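Local coordinates for protein DegT/DnrJ/EryC1/StrS aminotransferase (Brucella abortus 2308, PDB 4QGR) that binds pyridoxal 5'-phosphate and probably works as an aminotransferase, transferring amino groups as members of its family generally do, at residues Q10-G15 with W295-I300; A129-K132 with E137-A140; R272-A277 with P360-A365. All blocks are in the same frame, centred on the assembly; numbering follows the deposited sequence. Where two conformers were deposited one is given.

Interaction 1 (Q10-G15 with W295-I300); sequences QFIDLG and WAQYSI
Phe-11 and Gln-297 meet where the N-terminal arm of this fold type I aminotransferase passes the segment leading into strand 298-301, which pairs with strand 353-356 in a small antiparallel sheet. The tight part is an aromatic edge against an amide oxygen. Gln-297 OE1 lies near the ring plane, 3.3 Å from Phe-11 CE2 and 3.4 Å from Phe-11 CZ, a weakly polar approach of ring C-H groups to a carbonyl. Ring and amide planes differ by only 22°. With CG anti to the backbone N (chi1 -168°), Phe-11 carries its ring edge to the Gln-297 amide, which a bend at chi2 (-68°) brings round to meet it. Both side chains also touch Ser-355, so the small sheet backs the pair.

The remainder is looser and partly open to solvent. The backbones stay well apart, 9.1 Å between Ile-12 CA and Gln-297 CA. Ala-296 is buried, its side chain about 4 Å from that of the cofactor-binding Gln-173. Across the gap, Ile-12 CD1 lies 4.2 Å from both Ala-296 O and Gln-297 NE2.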
# COMPACT_ATOMS: atom_id res chain seq x y z
N GLN A 10 18.28 -15.28 18.20
CA GLN A 10 17.08 -14.78 17.53
C GLN A 10 16.87 -15.59 16.24
O GLN A 10 17.82 -15.98 15.58
CB GLN A 10 17.25 -13.31 17.18
CG GLN A 10 17.37 -12.36 18.38
CD GLN A 10 16.04 -11.81 18.82
OE1 GLN A 10 15.30 -11.26 17.99
NE2 GLN A 10 15.72 -11.93 20.12
N PHE A 11 15.62 -15.80 15.89
CA PHE A 11 15.26 -16.43 14.60
C PHE A 11 15.79 -15.65 13.39
O PHE A 11 16.44 -16.22 12.52
CB PHE A 11 13.73 -16.59 14.53
CG PHE A 11 13.29 -17.47 13.42
CD1 PHE A 11 13.53 -18.84 13.48
CD2 PHE A 11 12.73 -16.94 12.30
CE1 PHE A 11 13.17 -19.66 12.41
CE2 PHE A 11 12.37 -17.75 11.22
CZ PHE A 11 12.57 -19.12 11.32
N ILE A 12 15.49 -14.36 13.33
CA ILE A 12 16.04 -13.44 12.33
C ILE A 12 16.40 -12.16 13.10
O ILE A 12 15.52 -11.45 13.58
CB ILE A 12 15.05 -13.12 11.20
CG1 ILE A 12 14.80 -14.38 10.33
CG2 ILE A 12 15.57 -11.98 10.31
CD1 ILE A 12 13.68 -14.24 9.31
N ASP A 13 17.69 -11.87 13.22
CA ASP A 13 18.16 -10.90 14.20
C ASP A 13 18.32 -9.50 13.62
O ASP A 13 19.43 -9.11 13.20
CB ASP A 13 19.50 -11.39 14.73
CG ASP A 13 19.90 -10.71 16.00
OD1 ASP A 13 19.40 -9.59 16.28
OD2 ASP A 13 20.71 -11.33 16.71
N LEU A 14 17.23 -8.73 13.63
CA LEU A 14 17.28 -7.38 13.08
C LEU A 14 18.14 -6.47 13.97
O LEU A 14 18.78 -5.56 13.50
CB LEU A 14 15.89 -6.78 12.88
CG LEU A 14 15.03 -7.58 11.89
CD1 LEU A 14 13.66 -6.91 11.78
CD2 LEU A 14 15.67 -7.75 10.51
N GLY A 15 18.15 -6.72 15.26
CA GLY A 15 18.97 -5.92 16.17
C GLY A 15 20.48 -5.99 15.91
O GLY A 15 21.20 -4.97 16.00
N TRP A 295 18.44 -17.59 1.23
CA TRP A 295 18.15 -18.15 2.58
C TRP A 295 17.25 -17.25 3.39
O TRP A 295 17.50 -17.01 4.56
CB TRP A 295 19.44 -18.44 3.34
CG TRP A 295 20.27 -19.51 2.62
CD1 TRP A 295 21.44 -19.32 1.96
CD2 TRP A 295 19.93 -20.87 2.48
NE1 TRP A 295 21.87 -20.50 1.41
CE2 TRP A 295 20.95 -21.47 1.72
CE3 TRP A 295 18.89 -21.67 2.97
CZ2 TRP A 295 20.94 -22.82 1.41
CZ3 TRP A 295 18.87 -23.03 2.61
CH2 TRP A 295 19.89 -23.58 1.86
N ALA A 296 16.15 -16.80 2.79
CA ALA A 296 15.12 -16.15 3.56
C ALA A 296 14.70 -17.02 4.72
O ALA A 296 14.38 -16.52 5.81
CB ALA A 296 13.95 -15.83 2.68
N GLN A 297 14.67 -18.34 4.50
CA GLN A 297 14.48 -19.33 5.56
C GLN A 297 15.40 -20.51 5.28
O GLN A 297 15.72 -20.82 4.10
CB GLN A 297 13.02 -19.88 5.61
CG GLN A 297 11.97 -18.78 5.71
CD GLN A 297 11.96 -18.03 7.00
OE1 GLN A 297 12.50 -18.49 8.00
NE2 GLN A 297 11.27 -16.85 7.01
N TYR A 298 15.76 -21.22 6.35
CA TYR A 298 16.56 -22.44 6.29
C TYR A 298 15.61 -23.55 6.73
O TYR A 298 15.28 -23.66 7.91
CB TYR A 298 17.79 -22.37 7.17
CG TYR A 298 18.58 -23.67 7.07
CD1 TYR A 298 18.27 -24.76 7.91
CD2 TYR A 298 19.49 -23.87 6.08
CE1 TYR A 298 18.96 -25.98 7.78
CE2 TYR A 298 20.17 -25.10 5.94
CZ TYR A 298 19.87 -26.15 6.78
OH TYR A 298 20.53 -27.37 6.67
N SER A 299 15.09 -24.29 5.75
CA SER A 299 13.99 -25.20 5.96
C SER A 299 14.40 -26.67 5.79
O SER A 299 14.85 -27.07 4.70
CB SER A 299 12.86 -24.87 5.01
OG SER A 299 12.32 -23.56 5.26
N ILE A 300 14.16 -27.44 6.85
CA ILE A 300 14.47 -28.87 6.92
C ILE A 300 13.16 -29.66 6.96
O ILE A 300 12.10 -29.08 7.14
CB ILE A 300 15.31 -29.23 8.16
CG1 ILE A 300 14.55 -28.89 9.44
CG2 ILE A 300 16.63 -28.51 8.05
CD1 ILE A 300 14.99 -29.59 10.68

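Interaction 2 (A129-K132 with E137-A140); sequences ATIK and EPKA
The turn from helix 120-133 into strand 137-141 is closed by an apolar contact in which Ile-131, solvent-exposed near the helix end, rests on the ring of Pro-138, the second residue of the strand. Ile-131 CG1 comes within 3.7 Å of Pro-138 CG and 4.1 Å of Pro-138 CD, while the terminal CD1 of Ile-131 is 4.2 Å from the same CG. The two side chains run roughly at right angles. Placing CG1 beside the backbone N (chi1 -65°) carries the longer branch of Ile-131 to the proline.

This helix is the connection of a beta-alpha-beta crossover in the large mixed sheet: it leads from strand 105-109 to strand 137-141, with strand 83-88 lying between them. Glu-137 and Lys-139, flanking the proline, make backbone hydrogen bonds to Ala-84 of that middle strand, and the Pro-138 side chain packs on Phe-86.

Thr-130 forms the buried side of the contact. Its hydroxyl OG1 is hydrogen-bonded back to Ala-126 O, one turn earlier in the helix, and its side chain packs on Ala-84 and Phe-86 of strand 83-88, with Thr-130 CG2 4.4 Å from Pro-138 CG.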
# COMPACT_ATOMS: atom_id res chain seq x y z
N ALA A 129 -4.82 -28.57 -19.36
CA ALA A 129 -6.17 -28.82 -18.84
C ALA A 129 -7.05 -27.57 -18.91
O ALA A 129 -8.23 -27.64 -19.27
CB ALA A 129 -6.12 -29.35 -17.43
N THR A 130 -6.46 -26.41 -18.61
CA THR A 130 -7.20 -25.18 -18.67
C THR A 130 -7.61 -24.90 -20.10
O THR A 130 -8.76 -24.49 -20.35
CB THR A 130 -6.37 -24.00 -18.10
OG1 THR A 130 -5.97 -24.31 -16.77
CG2 THR A 130 -7.20 -22.73 -18.10
N ILE A 131 -6.73 -25.18 -21.05
CA ILE A 131 -7.11 -24.95 -22.46
C ILE A 131 -8.23 -25.91 -22.84
O ILE A 131 -9.21 -25.49 -23.46
CB ILE A 131 -5.91 -25.06 -23.39
CG1 ILE A 131 -4.94 -23.91 -23.05
CG2 ILE A 131 -6.33 -25.01 -24.86
CD1 ILE A 131 -3.63 -23.94 -23.79
N LYS A 132 -8.09 -27.17 -22.45
CA LYS A 132 -9.10 -28.19 -22.78
C LYS A 132 -10.48 -27.87 -22.19
O LYS A 132 -11.50 -28.09 -22.85
CB LYS A 132 -8.65 -29.57 -22.28
N GLU A 137 -8.80 -18.33 -20.16
CA GLU A 137 -7.66 -18.23 -21.05
C GLU A 137 -6.40 -18.15 -20.19
O GLU A 137 -6.29 -17.27 -19.35
CB GLU A 137 -7.75 -16.97 -21.90
CG GLU A 137 -6.70 -16.95 -23.02
CD GLU A 137 -6.67 -15.66 -23.79
OE1 GLU A 137 -7.66 -14.86 -23.76
OE2 GLU A 137 -5.63 -15.45 -24.45
N PRO A 138 -5.44 -19.07 -20.40
CA PRO A 138 -4.16 -18.91 -19.71
C PRO A 138 -3.50 -17.59 -20.08
O PRO A 138 -3.41 -17.24 -21.28
CB PRO A 138 -3.32 -20.09 -20.23
CG PRO A 138 -4.26 -21.00 -20.89
CD PRO A 138 -5.44 -20.21 -21.34
N LYS A 139 -3.08 -16.84 -19.06
CA LYS A 139 -2.39 -15.57 -19.31
C LYS A 139 -1.02 -15.43 -18.67
O LYS A 139 -0.15 -14.78 -19.25
CB LYS A 139 -3.24 -14.40 -18.85
CG LYS A 139 -4.41 -14.11 -19.75
CD LYS A 139 -3.98 -13.46 -21.05
CE LYS A 139 -5.24 -12.96 -21.74
NZ LYS A 139 -4.95 -12.06 -22.89
N ALA A 140 -0.84 -15.98 -17.49
CA ALA A 140 0.40 -15.76 -16.75
C ALA A 140 0.78 -16.89 -15.83
O ALA A 140 -0.03 -17.73 -15.46
CB ALA A 140 0.29 -14.46 -15.95

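Interaction 3 (R272-A277 with P360-A365); sequences RRYNEA and PYLSEA
Arg-273 and Glu-364 supply the charged part of a contact between the end of the long helix 247-278 and the start of the C-terminal helix 364-377. Their salt bridge is long, 3.9 Å from Arg-273 NH2 to Glu-364 OE1. The oxygen stands over one face of the guanidinium, well out of its plane, so no N-H is aimed at it and the attraction is of charge alone. The carboxylate is turned 40° from the guanidinium plane. Arg-273 reaches across with CG anti to the backbone N (chi1 -166°) and the chain extended to NE. The stronger salt bridge of NH2 is to Asp-368 OD1, one turn along the same C-terminal helix.

The apolar part is buried. The side chains of Tyr-274, from the helix, and Leu-362, from the loop, approach from opposite directions, and Leu-362 CD2 lies 3.6 Å from Tyr-274 OH and 4.1 Å from Tyr-274 CZ. The phenol oxygen is occupied by a hydrogen bond to Pro-357 O.

Between the two parts Ser-363 is the N-cap of helix 364-377, its OG bonded to Asp-366 N. Glu-364 thus occupies the first turn, where a negative side chain would be favoured by the helix N terminus. Two carboxylates therefore share one guanidinium, and the long, out-of-plane attraction of Glu-364 probably contributes little directional hold beside that of Asp-368.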
# COMPACT_ATOMS: atom_id res chain seq x y z
N ARG A 272 25.51 -23.87 4.60
CA ARG A 272 26.36 -25.03 4.27
C ARG A 272 26.77 -25.77 5.53
O ARG A 272 26.82 -26.99 5.56
CB ARG A 272 27.57 -24.61 3.42
CG ARG A 272 27.17 -24.26 1.99
CD ARG A 272 28.36 -23.82 1.11
NE ARG A 272 27.91 -23.41 -0.23
CZ ARG A 272 27.62 -24.25 -1.23
NH1 ARG A 272 27.71 -25.57 -1.08
NH2 ARG A 272 27.23 -23.77 -2.41
N ARG A 273 27.05 -25.02 6.58
CA ARG A 273 27.41 -25.63 7.86
C ARG A 273 26.22 -26.42 8.44
O ARG A 273 26.42 -27.54 8.94
CB ARG A 273 27.96 -24.60 8.83
CG ARG A 273 28.66 -25.20 10.04
CD ARG A 273 29.52 -24.13 10.70
NE ARG A 273 30.29 -24.69 11.81
CZ ARG A 273 29.93 -24.68 13.09
NH1 ARG A 273 28.80 -24.11 13.50
NH2 ARG A 273 30.74 -25.23 13.99
N TYR A 274 25.01 -25.89 8.38
CA TYR A 274 23.85 -26.70 8.79
C TYR A 274 23.73 -27.95 7.93
O TYR A 274 23.47 -29.05 8.43
CB TYR A 274 22.55 -25.94 8.61
CG TYR A 274 22.02 -25.04 9.71
CD1 TYR A 274 21.94 -25.45 11.06
CD2 TYR A 274 21.48 -23.79 9.37
CE1 TYR A 274 21.37 -24.64 12.02
CE2 TYR A 274 20.91 -22.97 10.31
CZ TYR A 274 20.84 -23.40 11.65
OH TYR A 274 20.24 -22.59 12.57
N ASN A 275 23.85 -27.78 6.61
CA ASN A 275 23.58 -28.91 5.70
C ASN A 275 24.54 -30.07 5.98
O ASN A 275 24.09 -31.20 6.12
CB ASN A 275 23.65 -28.50 4.22
CG ASN A 275 22.43 -27.69 3.76
OD1 ASN A 275 21.42 -27.58 4.47
ND2 ASN A 275 22.50 -27.17 2.55
N GLU A 276 25.83 -29.76 6.11
CA GLU A 276 26.84 -30.80 6.35
C GLU A 276 26.66 -31.47 7.71
O GLU A 276 26.88 -32.65 7.84
CB GLU A 276 28.27 -30.23 6.17
CG GLU A 276 28.55 -29.87 4.71
CD GLU A 276 28.36 -31.06 3.75
OE1 GLU A 276 28.85 -32.18 4.06
OE2 GLU A 276 27.70 -30.89 2.69
N ALA A 277 26.20 -30.72 8.71
CA ALA A 277 26.10 -31.27 10.06
C ALA A 277 24.81 -32.05 10.27
O ALA A 277 24.75 -32.91 11.15
CB ALA A 277 26.23 -30.16 11.08
N PRO A 360 22.48 -13.48 9.01
CA PRO A 360 23.92 -13.36 8.86
C PRO A 360 24.72 -13.37 10.15
O PRO A 360 25.94 -13.56 10.09
CB PRO A 360 24.09 -12.02 8.09
CG PRO A 360 22.75 -11.78 7.45
CD PRO A 360 21.77 -12.32 8.44
N TYR A 361 24.06 -13.12 11.29
CA TYR A 361 24.71 -12.91 12.59
C TYR A 361 24.65 -14.08 13.56
O TYR A 361 25.00 -13.96 14.75
CB TYR A 361 24.17 -11.62 13.19
CG TYR A 361 24.23 -10.53 12.15
CD1 TYR A 361 25.40 -9.83 11.95
CD2 TYR A 361 23.15 -10.25 11.31
CE1 TYR A 361 25.52 -8.89 10.95
CE2 TYR A 361 23.26 -9.30 10.30
CZ TYR A 361 24.45 -8.61 10.15
OH TYR A 361 24.64 -7.68 9.16
N LEU A 362 24.22 -15.24 13.06
CA LEU A 362 24.15 -16.41 13.89
C LEU A 362 25.57 -16.86 14.22
O LEU A 362 26.38 -17.10 13.33
CB LEU A 362 23.41 -17.52 13.14
CG LEU A 362 23.04 -18.77 13.92
CD1 LEU A 362 21.97 -18.44 14.96
CD2 LEU A 362 22.58 -19.87 12.96
N SER A 363 25.87 -16.97 15.50
CA SER A 363 27.24 -17.33 15.91
C SER A 363 27.51 -18.82 15.73
O SER A 363 26.58 -19.64 15.71
CB SER A 363 27.46 -16.94 17.37
OG SER A 363 26.72 -17.80 18.25
N GLU A 364 28.79 -19.17 15.67
CA GLU A 364 29.17 -20.58 15.63
C GLU A 364 28.59 -21.30 16.83
O GLU A 364 28.02 -22.37 16.69
CB GLU A 364 30.69 -20.75 15.66
CG GLU A 364 31.40 -20.60 14.35
CD GLU A 364 32.75 -21.29 14.34
OE1 GLU A 364 32.97 -22.28 15.09
OE2 GLU A 364 33.61 -20.82 13.57
N ALA A 365 28.75 -20.70 18.00
CA ALA A 365 28.24 -21.30 19.24
C ALA A 365 26.73 -21.52 19.20
O ALA A 365 26.24 -22.58 19.61
CB ALA A 365 28.66 -20.45 20.46

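From the N terminus, the arm at 10-15 opens the longest loop, which interaction 1 closes 280 residues later at 295-300. Interaction 2 is nested within it, a short closure of helix 120-133 onto strand 137-141 at the large mixed sheet, across the chain's centre from the other two. Interaction 3 opens at 272-277, before interaction 1 has closed, and ends at 360-365, so these two cross. They also touch, the ring of Tyr-298 stacking on that of Tyr-274. Together they join the N-terminal arm, the small sheet, the long helix 247-278 and the C-terminal helix, while interaction 2, about 23 Å from interaction 1 at nearest atoms, stands apart.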